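Long-range contact in beta-agarase B (Zobellia galactanivorans, PDB 4ATF), which hydrolyses the beta-1,4-linkages between galactose and 3,6-anhydro-galactose in agarose, an internal cleavage that retains the anomeric configuration: residues 160-164 with 192-196. The protein carries 1 engineered substitution. Residues are numbered along the deposited sequence; the frame is centred on the assembly and turned at random.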
ATOM      1  N   PHE A 160      12.794   4.632 -10.546  1.00 11.89           N
ATOM      2  CA  PHE A 160      11.692   4.032  -9.794  1.00 12.00           C
ATOM      3  C   PHE A 160      11.630   2.500  -9.734  1.00 11.73           C
ATOM      4  O   PHE A 160      11.189   1.933  -8.684  1.00 12.94           O
ATOM      5  CB  PHE A 160      10.381   4.575 -10.375  1.00 10.76           C
ATOM      6  CG  PHE A 160      10.184   6.034 -10.064  1.00 13.96           C
ATOM      7  CD1 PHE A 160       9.870   6.436  -8.748  1.00 15.12           C
ATOM      8  CD2 PHE A 160      10.402   7.023 -11.042  1.00 16.10           C
ATOM      9  CE1 PHE A 160       9.680   7.836  -8.444  1.00 19.46           C
ATOM     10  CE2 PHE A 160      10.240   8.429 -10.724  1.00 16.33           C
ATOM     11  CZ  PHE A 160       9.860   8.816  -9.430  1.00 15.93           C
ATOM     12  N   SER A 161      12.020   1.820 -10.815  1.00 12.04           N
ATOM     13  CA  SER A 161      11.826   0.330 -10.889  1.00 12.83           C
ATOM     14  C   SER A 161      12.672  -0.370  -9.790  1.00 12.93           C
ATOM     15  O   SER A 161      12.381  -1.506  -9.402  1.00 13.57           O
ATOM     16  CB  SER A 161      12.235  -0.221 -12.250  1.00 13.65           C
ATOM     17  OG  SER A 161      13.626  -0.293 -12.309  1.00 15.37           O
ATOM     18  N   LYS A 162      13.715   0.332  -9.296  1.00 12.69           N
ATOM     19  CA  LYS A 162      14.614  -0.238  -8.276  1.00 12.28           C
ATOM     20  C   LYS A 162      14.269   0.262  -6.868  1.00 12.49           C
ATOM     21  O   LYS A 162      14.996   0.001  -5.937  1.00 14.60           O
ATOM     22  CB  LYS A 162      16.066   0.007  -8.631  1.00 12.77           C
ATOM     23  CG  LYS A 162      16.479  -0.740  -9.972  1.00 15.03           C
ATOM     24  CD  LYS A 162      17.925  -0.405 -10.368  1.00 20.38           C
ATOM     25  CE  LYS A 162      18.301  -1.307 -11.516  1.00 24.91           C
ATOM     26  NZ  LYS A 162      19.521  -0.865 -12.192  1.00 26.84           N
ATOM     27  N   LYS A 163      13.178   0.999  -6.689  1.00 11.72           N
ATOM     28  CA  LYS A 163      12.847   1.626  -5.335  1.00 11.31           C
ATOM     29  C   LYS A 163      11.497   1.167  -4.815  1.00 11.62           C
ATOM     30  O   LYS A 163      10.551   0.994  -5.589  1.00 11.99           O
ATOM     31  CB  LYS A 163      12.807   3.179  -5.383  1.00 11.16           C
ATOM     32  CG  LYS A 163      14.196   3.858  -5.628  1.00 12.83           C
ATOM     33  CD  LYS A 163      14.057   5.379  -5.585  1.00 13.41           C
ATOM     34  CE  LYS A 163      15.421   6.053  -5.735  1.00 15.86           C
ATOM     35  NZ  LYS A 163      16.213   5.576  -6.934  1.00 15.77           N
ATOM     36  N   VAL A 164      11.397   0.895  -3.510  0.50 12.05           N
ATOM     37  CA  VAL A 164      10.057   0.787  -2.918  0.50 11.72           C
ATOM     38  C   VAL A 164       9.917   1.848  -1.835  0.50 12.69           C
ATOM     39  O   VAL A 164      10.859   2.068  -1.070  0.50 13.41           O
ATOM     40  CB  VAL A 164       9.706  -0.607  -2.377  0.50 12.07           C
ATOM     41  CG1 VAL A 164       9.673  -1.622  -3.477  0.50 11.55           C
ATOM     42  CG2 VAL A 164      10.618  -1.015  -1.213  0.50 11.21           C
ATOM     43  N   THR A 192      17.814  -4.697  -6.590  1.00 15.82           N
ATOM     44  CA  THR A 192      16.647  -5.474  -7.069  1.00 15.72           C
ATOM     45  C   THR A 192      15.677  -4.663  -7.947  1.00 15.33           C
ATOM     46  O   THR A 192      15.327  -3.521  -7.578  1.00 14.81           O
ATOM     47  CB  THR A 192      15.839  -5.980  -5.850  1.00 15.51           C
ATOM     48  OG1 THR A 192      16.746  -6.694  -5.023  1.00 17.00           O
ATOM     49  CG2 THR A 192      14.719  -6.924  -6.270  1.00 14.29           C
ATOM     50  N   VAL A 193      15.247  -5.258  -9.067  1.00 13.88           N
ATOM     51  CA  VAL A 193      14.222  -4.663  -9.932  1.00 14.37           C
ATOM     52  C   VAL A 193      12.971  -5.390  -9.493  1.00 13.25           C
ATOM     53  O   VAL A 193      12.819  -6.577  -9.788  1.00 14.87           O
ATOM     54  CB  VAL A 193      14.476  -4.900 -11.484  1.00 14.52           C
ATOM     55  CG1 VAL A 193      13.306  -4.335 -12.280  1.00 13.20           C
ATOM     56  CG2 VAL A 193      15.777  -4.182 -11.987  1.00 15.77           C
ATOM     57  N   TRP A 194      12.096  -4.672  -8.796  1.00 12.55           N
ATOM     58  CA  TRP A 194      10.979  -5.236  -8.036  1.00 13.23           C
ATOM     59  C   TRP A 194       9.991  -5.983  -8.951  1.00 13.89           C
ATOM     60  O   TRP A 194       9.420  -7.003  -8.510  1.00 13.39           O
ATOM     61  CB  TRP A 194      10.276  -4.152  -7.165  1.00 11.67           C
ATOM     62  CG  TRP A 194      11.323  -3.622  -6.197  1.00 12.18           C
ATOM     63  CD1 TRP A 194      11.961  -2.441  -6.294  1.00 10.39           C
ATOM     64  CD2 TRP A 194      11.923  -4.326  -5.088  1.00 11.77           C
ATOM     65  NE1 TRP A 194      12.921  -2.335  -5.316  1.00 12.59           N
ATOM     66  CE2 TRP A 194      12.937  -3.480  -4.566  1.00 12.00           C
ATOM     67  CE3 TRP A 194      11.720  -5.593  -4.509  1.00  9.70           C
ATOM     68  CZ2 TRP A 194      13.739  -3.831  -3.472  1.00 12.96           C
ATOM     69  CZ3 TRP A 194      12.509  -5.959  -3.411  1.00 13.62           C
ATOM     70  CH2 TRP A 194      13.505  -5.063  -2.884  1.00 13.41           C
ATOM     71  N   ASN A 195       9.841  -5.501 -10.205  1.00 14.31           N
ATOM     72  CA  ASN A 195       8.812  -6.079 -11.097  1.00 13.59           C
ATOM     73  C   ASN A 195       9.144  -7.545 -11.587  1.00 14.49           C
ATOM     74  O   ASN A 195       8.284  -8.231 -12.182  1.00 13.82           O
ATOM     75  CB  ASN A 195       8.468  -5.144 -12.263  1.00 14.14           C
ATOM     76  CG  ASN A 195       9.579  -5.059 -13.307  1.00 14.55           C
ATOM     77  OD1 ASN A 195       9.875  -3.969 -13.841  1.00 18.69           O
ATOM     78  ND2 ASN A 195      10.164  -6.186 -13.638  1.00 10.74           N
ATOM     79  N   LYS A 196      10.351  -8.044 -11.288  1.00 14.38           N
ATOM     80  CA  LYS A 196      10.770  -9.319 -11.862  1.00 14.93           C
ATOM     81  C   LYS A 196      10.247 -10.516 -11.069  1.00 15.68           C
ATOM     82  O   LYS A 196      10.140 -11.588 -11.646  1.00 15.79           O
ATOM     83  CB  LYS A 196      12.298  -9.401 -11.985  1.00 15.47           C
ATOM     84  CG  LYS A 196      12.889  -8.396 -13.001  1.00 17.11           C
ATOM     85  CD  LYS A 196      14.346  -8.675 -13.262  1.00 23.03           C
ATOM     86  CE  LYS A 196      14.699  -8.267 -14.715  1.00 29.43           C
ATOM     87  NZ  LYS A 196      15.040  -6.903 -14.785  1.00 31.74           N
TER
HETATM   88  O   HOH W   1      10.265  -2.791 -10.619  1.00 13.86           O
HETATM   89  O   HOH W   2      16.444  -2.145  -5.554  1.00 16.16           O
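Ser161 O, at the last helical residue of 158-161, takes two bonds: the backbone N of Trp194 donates to it at 3.2 Å, almost straight on to the carbonyl (C=O...N 168°), and a water donates at 2.8 Å while accepting from Asn195 N. One residue on, Lys162 leaves the helix, and its carbonyl meets the indole instead. Trp194 NE1 reaches Lys162 O at 3.2 Å from above the carbonyl plane, 80° out of it, and a second water lies within hydrogen-bonding distance of this oxygen and of Thr192 O. The carbonyls at the helix end and just past it thus find donors in the loop between strands 187-188 and 199-207. In this GH16 enzyme, whose clan has the concanavalin-like beta-sandwich fold, the contact fastens that loop to the start of strand 164-172, on which Val164 lies about 7 Å from Asp143, the engineered residue at the probable proton-donor position, side chain to side chain. In one of its two conformers, Val164 CG1 sits squarely over the five-membered ring of Trp194, 3.6 Å from its centroid, in a CH-pi contact; Thr192 CG2 lies over the opposite face, toward its rim. With CG anti to its carbonyl carbon (chi1 -64°), Lys162 runs out extended past Val193, CE lying 3.9 Å from Val193 CG2. A leucine in place of Trp194 would probably leave Lys162 O without its indole donor and Val164 without the flat face it packs on. Beyond these segments, Phe188 and Ile215 pack against both Val164 and Trp194.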